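Local coordinates for conserved hypothetical secreted protein (Helicobacter pylori, PDB 4RNZ) that probably cleaves peptidoglycan as a zinc-dependent endopeptidase of the M23B family and helps to determine the shape of the bacterial cell, at residues L94-Q98 against H350-S356; S234-V240 against K276-K282. All coordinates share one frame; numbering follows the deposited sequence.

Contact 1: L94-Q98 against H350-S356; sequences LLSLQ and HSFEKNS. With NI (nickel (II) ion), chain C.
With CG of Phe-352 anti to its carbonyl carbon (chi1 -65°), the phenyl ring is brought over Ser-96, whose CB lies 3.9 Å from the centroid of the Phe-352 ring, a CH-pi contact over one face, offset toward the rim; OG of Ser-96, anti to its backbone N (chi1 176°), points away from the ring. The far end of the ring reaches Leu-94: CZ of Phe-352 is 4.1 Å from CB of Leu-94, and the carbonyl of Leu-94 lies at the ring edge. CD1 of Leu-94 reaches CB of His-350 at 4.1 Å. That histidine binds nickel through NE2 at 2.2 Å, and ND1 is hydrogen-bonded to Leu-346 O, which helps fix the rotation of the imidazole. The metal is shared with His-366 and His-368, apparently of a C-terminal purification tag.

The backbones join where Ser-96 N donates to Ser-356 O, 2.8 Å away and almost straight at 175°. Next to this bond, CG of Gln-98 packs 3.6 Å from CB of Ser-356, while NE2 of Gln-98 bends back to Ser-96 O (3.1 Å), coming from above the carbonyl plane. OG of Ser-351 accepts from Glu-353 N, forming an ST turn. The loop joins helix 326-348 to strand 357-361, and the Ser-96 to Ser-356 bond lies where that strand enters antiparallel pairing with strand 87-96, in the sheet formed with strand 136-146.

Contact 2: S234-V240 against K276-K282; sequences SASDGRV and KGSFVKK
A short antiparallel strand pair with a G1 beta bulge, in the M23 peptidase region, joins 234-240 to 276-282, extending the sheet in which strand 238-243 also pairs with 252-257. Gly-238 and Val-280 make a hydrogen-bonded pair: Val-280 N donates to Gly-238 O at 2.8 Å, and Gly-238 N returns a bond to Val-280 O at 3.0 Å. Arg-239 and Phe-279 follow as a non-hydrogen-bonded pair. Val-240 then faces two residues, donating from N to Ser-278 O (2.9 Å) and accepting at O from Gly-277 N (2.9 Å); this is the bulge, with Gly-277 at the position whose positive phi suits glycine.

Arg-239 and Phe-279 project from the same face of the sheet. The arginine is fully extended, which carries its CD over one face of the phenyl ring, 4.0 Å from the Phe-279 centroid, as a CH-pi contact. The two planes are inclined by only 23°. Its NE donates to Gly-277 O at 3.0 Å, a bond tilted from both the carbonyl and guanidinium planes that holds the guanidinium over the rim of the ring.

On the opposite face, CG2 of Val-240 meets CG1 of Val-280, the two side chains crossing at about a right angle; Leu-274 touches both valines and Ile-255 backs Val-280. At the other end of the pair, the methylenes of Lys-282 lie against Ala-235 O and its NZ is hydrogen-bonded to Leu-190 O, while its backbone N donates to the anti lone pair of Asp-237 OD1, 2.8 Å away at 169°.

Overall arrangement
The centres of the two contacts lie about 40 Å apart and their nearest atoms about 26 Å, and they lie in different sheets. Along the chain the segments come in the order 94-98, 234-240, 276-282, 350-356, so both segments of contact 2 fall within the sequence that contact 1 spans. The C-terminal portion thus returns, after the peptidase region, to the antiparallel sheet containing strand 87-96, which also includes strands of the second Csd3 region. Contact 2, though away from the metal, belongs to the sheet whose strands 222-225 and 299-306 carry the zinc ligands Asp-223 and His-301. Both contacts secure antiparallel strand pairs, one across 252 residues and one across 36.

Contact 1: L94-Q98 against H350-S356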
loop_
_atom_site.group_PDB
_atom_site.type_symbol
_atom_site.label_atom_id
_atom_site.label_comp_id
_atom_site.label_asym_id
_atom_site.label_seq_id
_atom_site.Cartn_x
_atom_site.Cartn_y
_atom_site.Cartn_z
ATOM N N LEU A 94 18.509 4.061 13.689
ATOM C CA LEU A 94 19.599 3.157 14.080
ATOM C C LEU A 94 19.286 2.545 15.444
ATOM O O LEU A 94 18.959 3.247 16.412
ATOM C CB LEU A 94 20.910 3.913 14.154
ATOM C CG LEU A 94 21.326 4.715 12.929
ATOM C CD1 LEU A 94 22.583 5.507 13.269
ATOM C CD2 LEU A 94 21.564 3.819 11.722
ATOM N N LEU A 95 19.401 1.236 15.547
ATOM C CA LEU A 95 18.927 0.574 16.746
ATOM C C LEU A 95 19.864 -0.557 17.157
ATOM O O LEU A 95 20.336 -1.322 16.300
ATOM C CB LEU A 95 17.539 0.049 16.435
ATOM C CG LEU A 95 16.622 -0.420 17.536
ATOM C CD1 LEU A 95 15.199 -0.141 17.073
ATOM C CD2 LEU A 95 16.850 -1.907 17.814
ATOM N N SER A 96 20.140 -0.648 18.460
ATOM C CA SER A 96 20.807 -1.826 19.037
ATOM C C SER A 96 19.747 -2.601 19.794
ATOM O O SER A 96 19.133 -2.067 20.700
ATOM C CB SER A 96 21.956 -1.422 19.978
ATOM O OG SER A 96 22.523 -2.574 20.579
ATOM N N LEU A 97 19.502 -3.850 19.415
ATOM C CA LEU A 97 18.416 -4.612 20.026
ATOM C C LEU A 97 18.540 -4.788 21.570
ATOM O O LEU A 97 19.564 -5.221 22.084
ATOM C CB LEU A 97 18.321 -5.971 19.339
ATOM C CG LEU A 97 17.070 -6.791 19.610
ATOM C CD1 LEU A 97 15.844 -6.115 19.014
ATOM C CD2 LEU A 97 17.224 -8.183 19.025
ATOM N N GLN A 98 17.482 -4.431 22.283
ATOM C CA GLN A 98 17.413 -4.527 23.738
ATOM C C GLN A 98 16.380 -5.567 24.144
ATOM O O GLN A 98 16.634 -6.358 25.042
ATOM C CB GLN A 98 17.086 -3.164 24.342
ATOM C CG GLN A 98 18.139 -2.108 24.090
ATOM C CD GLN A 98 19.529 -2.612 24.438
ATOM O OE1 GLN A 98 19.769 -3.068 25.560
ATOM N NE2 GLN A 98 20.442 -2.563 23.477
ATOM N N HIS A 350 27.387 7.402 15.698
ATOM C CA HIS A 350 26.339 7.389 16.706
ATOM C C HIS A 350 26.498 6.164 17.582
ATOM O O HIS A 350 26.163 5.054 17.170
ATOM C CB HIS A 350 24.967 7.412 16.050
ATOM C CG HIS A 350 24.767 8.597 15.172
ATOM N ND1 HIS A 350 25.322 8.698 13.918
ATOM C CD2 HIS A 350 24.126 9.758 15.393
ATOM C CE1 HIS A 350 25.020 9.867 13.395
ATOM N NE2 HIS A 350 24.295 10.530 14.274
ATOM N N SER A 351 26.990 6.395 18.798
ATOM C CA SER A 351 27.379 5.335 19.717
ATOM C C SER A 351 26.235 4.683 20.469
ATOM O O SER A 351 25.479 5.329 21.172
ATOM C CB SER A 351 28.367 5.868 20.769
ATOM O OG SER A 351 28.508 4.924 21.831
ATOM N N PHE A 352 26.165 3.370 20.376
ATOM C CA PHE A 352 25.221 2.616 21.183
ATOM C C PHE A 352 25.640 2.457 22.660
ATOM O O PHE A 352 24.924 1.833 23.442
ATOM C CB PHE A 352 24.972 1.254 20.537
ATOM C CG PHE A 352 24.289 1.337 19.194
ATOM C CD1 PHE A 352 23.080 2.014 19.052
ATOM C CD2 PHE A 352 24.846 0.730 18.078
ATOM C CE1 PHE A 352 22.440 2.086 17.821
ATOM C CE2 PHE A 352 24.205 0.782 16.847
ATOM C CZ PHE A 352 23.003 1.468 16.718
ATOM N N GLU A 353 26.791 3.011 23.043
ATOM C CA GLU A 353 27.150 3.117 24.465
ATOM C C GLU A 353 26.319 4.204 25.109
ATOM O O GLU A 353 25.797 4.018 26.208
ATOM C CB GLU A 353 28.627 3.428 24.650
ATOM C CG GLU A 353 29.536 2.378 24.036
ATOM C CD GLU A 353 30.945 2.403 24.603
ATOM O OE1 GLU A 353 31.847 1.869 23.919
ATOM O OE2 GLU A 353 31.150 2.942 25.723
ATOM N N LYS A 354 26.174 5.321 24.394
ATOM C CA LYS A 354 25.349 6.444 24.848
ATOM C C LYS A 354 23.842 6.145 24.831
ATOM O O LYS A 354 23.120 6.545 25.742
ATOM C CB LYS A 354 25.600 7.680 23.975
ATOM C CG LYS A 354 27.011 8.246 24.028
ATOM C CD LYS A 354 27.122 9.488 23.147
ATOM C CE LYS A 354 28.568 9.858 22.853
ATOM N NZ LYS A 354 29.314 10.165 24.106
ATOM N N ASN A 355 23.368 5.474 23.780
ATOM C CA ASN A 355 21.931 5.257 23.581
ATOM C C ASN A 355 21.633 3.963 22.850
ATOM O O ASN A 355 22.404 3.557 21.990
ATOM C CB ASN A 355 21.360 6.406 22.762
ATOM C CG ASN A 355 21.471 7.724 23.479
ATOM O OD1 ASN A 355 20.839 7.921 24.508
ATOM N ND2 ASN A 355 22.306 8.617 22.967
ATOM N N SER A 356 20.505 3.336 23.171
ATOM C CA SER A 356 20.088 2.107 22.475
ATOM C C SER A 356 19.563 2.356 21.034
ATOM O O SER A 356 19.563 1.441 20.195
ATOM C CB SER A 356 19.052 1.331 23.289
ATOM O OG SER A 356 18.006 2.167 23.750
HETATM NI NI NI C . 23.748 12.585 13.811
#

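Contact 2: S234-V240 against K276-K282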
loop_
_atom_site.group_PDB
_atom_site.type_symbol
_atom_site.label_atom_id
_atom_site.label_comp_id
_atom_site.label_asym_id
_atom_site.label_seq_id
_atom_site.Cartn_x
_atom_site.Cartn_y
_atom_site.Cartn_z
ATOM N N SER A 234 -8.193 -17.797 -5.845
ATOM C CA SER A 234 -7.294 -16.914 -5.086
ATOM C C SER A 234 -5.886 -16.933 -5.659
ATOM O O SER A 234 -5.300 -17.993 -5.856
ATOM C CB SER A 234 -7.219 -17.340 -3.610
ATOM O OG SER A 234 -6.354 -16.476 -2.886
ATOM N N ALA A 235 -5.322 -15.755 -5.886
ATOM C CA ALA A 235 -3.973 -15.648 -6.424
ATOM C C ALA A 235 -2.919 -16.002 -5.402
ATOM O O ALA A 235 -1.742 -16.125 -5.766
ATOM C CB ALA A 235 -3.723 -14.246 -6.919
ATOM N N SER A 236 -3.332 -16.126 -4.128
ATOM C CA SER A 236 -2.417 -16.382 -3.031
ATOM C C SER A 236 -3.111 -17.073 -1.857
ATOM O O SER A 236 -4.340 -17.179 -1.802
ATOM C CB SER A 236 -1.847 -15.066 -2.496
ATOM O OG SER A 236 -2.865 -14.330 -1.823
ATOM N N ASP A 237 -2.295 -17.512 -0.915
ATOM C CA ASP A 237 -2.778 -17.856 0.403
ATOM C C ASP A 237 -3.229 -16.577 1.046
ATOM O O ASP A 237 -2.797 -15.482 0.646
ATOM C CB ASP A 237 -1.679 -18.427 1.296
ATOM C CG ASP A 237 -1.231 -19.817 0.891
ATOM O OD1 ASP A 237 -1.788 -20.416 -0.065
ATOM O OD2 ASP A 237 -0.310 -20.297 1.562
ATOM N N GLY A 238 -4.070 -16.709 2.065
ATOM C CA GLY A 238 -4.370 -15.565 2.920
ATOM C C GLY A 238 -5.625 -15.742 3.723
ATOM O O GLY A 238 -6.160 -16.851 3.832
ATOM N N ARG A 239 -6.105 -14.628 4.266
ATOM C CA ARG A 239 -7.321 -14.620 5.085
ATOM C C ARG A 239 -8.313 -13.607 4.555
ATOM O O ARG A 239 -7.945 -12.468 4.247
ATOM C CB ARG A 239 -6.991 -14.295 6.548
ATOM C CG ARG A 239 -8.129 -14.650 7.490
ATOM C CD ARG A 239 -7.743 -14.459 8.948
ATOM N NE ARG A 239 -8.817 -14.893 9.847
ATOM C CZ ARG A 239 -8.754 -14.836 11.179
ATOM N NH1 ARG A 239 -7.660 -14.375 11.778
ATOM N NH2 ARG A 239 -9.783 -15.250 11.918
ATOM N N VAL A 240 -9.568 -14.015 4.449
ATOM C CA VAL A 240 -10.610 -13.127 3.965
ATOM C C VAL A 240 -10.851 -12.021 4.985
ATOM O O VAL A 240 -11.096 -12.301 6.137
ATOM C CB VAL A 240 -11.928 -13.870 3.729
ATOM C CG1 VAL A 240 -13.031 -12.909 3.277
ATOM C CG2 VAL A 240 -11.730 -14.940 2.685
ATOM N N LYS A 276 -15.873 -14.044 5.906
ATOM C CA LYS A 276 -14.982 -13.219 6.700
ATOM C C LYS A 276 -14.188 -14.083 7.671
ATOM O O LYS A 276 -14.734 -14.945 8.349
ATOM C CB LYS A 276 -15.808 -12.185 7.454
ATOM C CG LYS A 276 -15.049 -10.944 7.862
ATOM C CD LYS A 276 -16.006 -9.766 7.982
ATOM C CE LYS A 276 -15.313 -8.488 8.422
ATOM N NZ LYS A 276 -14.270 -8.718 9.465
ATOM N N GLY A 277 -12.879 -13.877 7.714
ATOM C CA GLY A 277 -12.019 -14.725 8.513
ATOM C C GLY A 277 -11.618 -16.073 7.931
ATOM O O GLY A 277 -10.736 -16.728 8.494
ATOM N N SER A 278 -12.223 -16.515 6.824
ATOM C CA SER A 278 -11.813 -17.801 6.229
ATOM C C SER A 278 -10.352 -17.724 5.830
ATOM O O SER A 278 -9.916 -16.716 5.294
ATOM C CB SER A 278 -12.606 -18.150 4.972
ATOM O OG SER A 278 -13.974 -18.410 5.239
ATOM N N PHE A 279 -9.600 -18.777 6.117
ATOM C CA PHE A 279 -8.280 -18.928 5.541
ATOM C C PHE A 279 -8.438 -19.562 4.160
ATOM O O PHE A 279 -9.187 -20.537 4.018
ATOM C CB PHE A 279 -7.383 -19.760 6.441
ATOM C CG PHE A 279 -6.939 -19.025 7.667
ATOM C CD1 PHE A 279 -7.806 -18.850 8.741
ATOM C CD2 PHE A 279 -5.668 -18.474 7.736
ATOM C CE1 PHE A 279 -7.402 -18.161 9.872
ATOM C CE2 PHE A 279 -5.257 -17.785 8.865
ATOM C CZ PHE A 279 -6.126 -17.622 9.930
ATOM N N VAL A 280 -7.781 -18.978 3.154
ATOM C CA VAL A 280 -7.802 -19.513 1.777
ATOM C C VAL A 280 -6.422 -19.908 1.283
ATOM O O VAL A 280 -5.409 -19.379 1.742
ATOM C CB VAL A 280 -8.392 -18.513 0.763
ATOM C CG1 VAL A 280 -9.752 -17.989 1.237
ATOM C CG2 VAL A 280 -7.433 -17.364 0.509
ATOM N N LYS A 281 -6.382 -20.827 0.315
ATOM C CA LYS A 281 -5.119 -21.252 -0.255
ATOM C C LYS A 281 -5.008 -20.718 -1.656
ATOM O O LYS A 281 -6.016 -20.546 -2.337
ATOM C CB LYS A 281 -5.032 -22.773 -0.291
ATOM C CG LYS A 281 -4.666 -23.394 1.040
ATOM C CD LYS A 281 -4.272 -24.847 0.821
ATOM C CE LYS A 281 -4.118 -25.593 2.135
ATOM N NZ LYS A 281 -3.041 -24.982 2.964
ATOM N N LYS A 282 -3.781 -20.470 -2.088
ATOM C CA LYS A 282 -3.547 -20.131 -3.455
ATOM C C LYS A 282 -4.200 -21.211 -4.323
ATOM O O LYS A 282 -4.015 -22.399 -4.061
ATOM C CB LYS A 282 -2.050 -20.031 -3.734
ATOM C CG LYS A 282 -1.747 -19.684 -5.180
ATOM C CD LYS A 282 -0.389 -19.029 -5.362
ATOM C CE LYS A 282 0.696 -20.058 -5.516
ATOM N NZ LYS A 282 1.959 -19.381 -5.929
#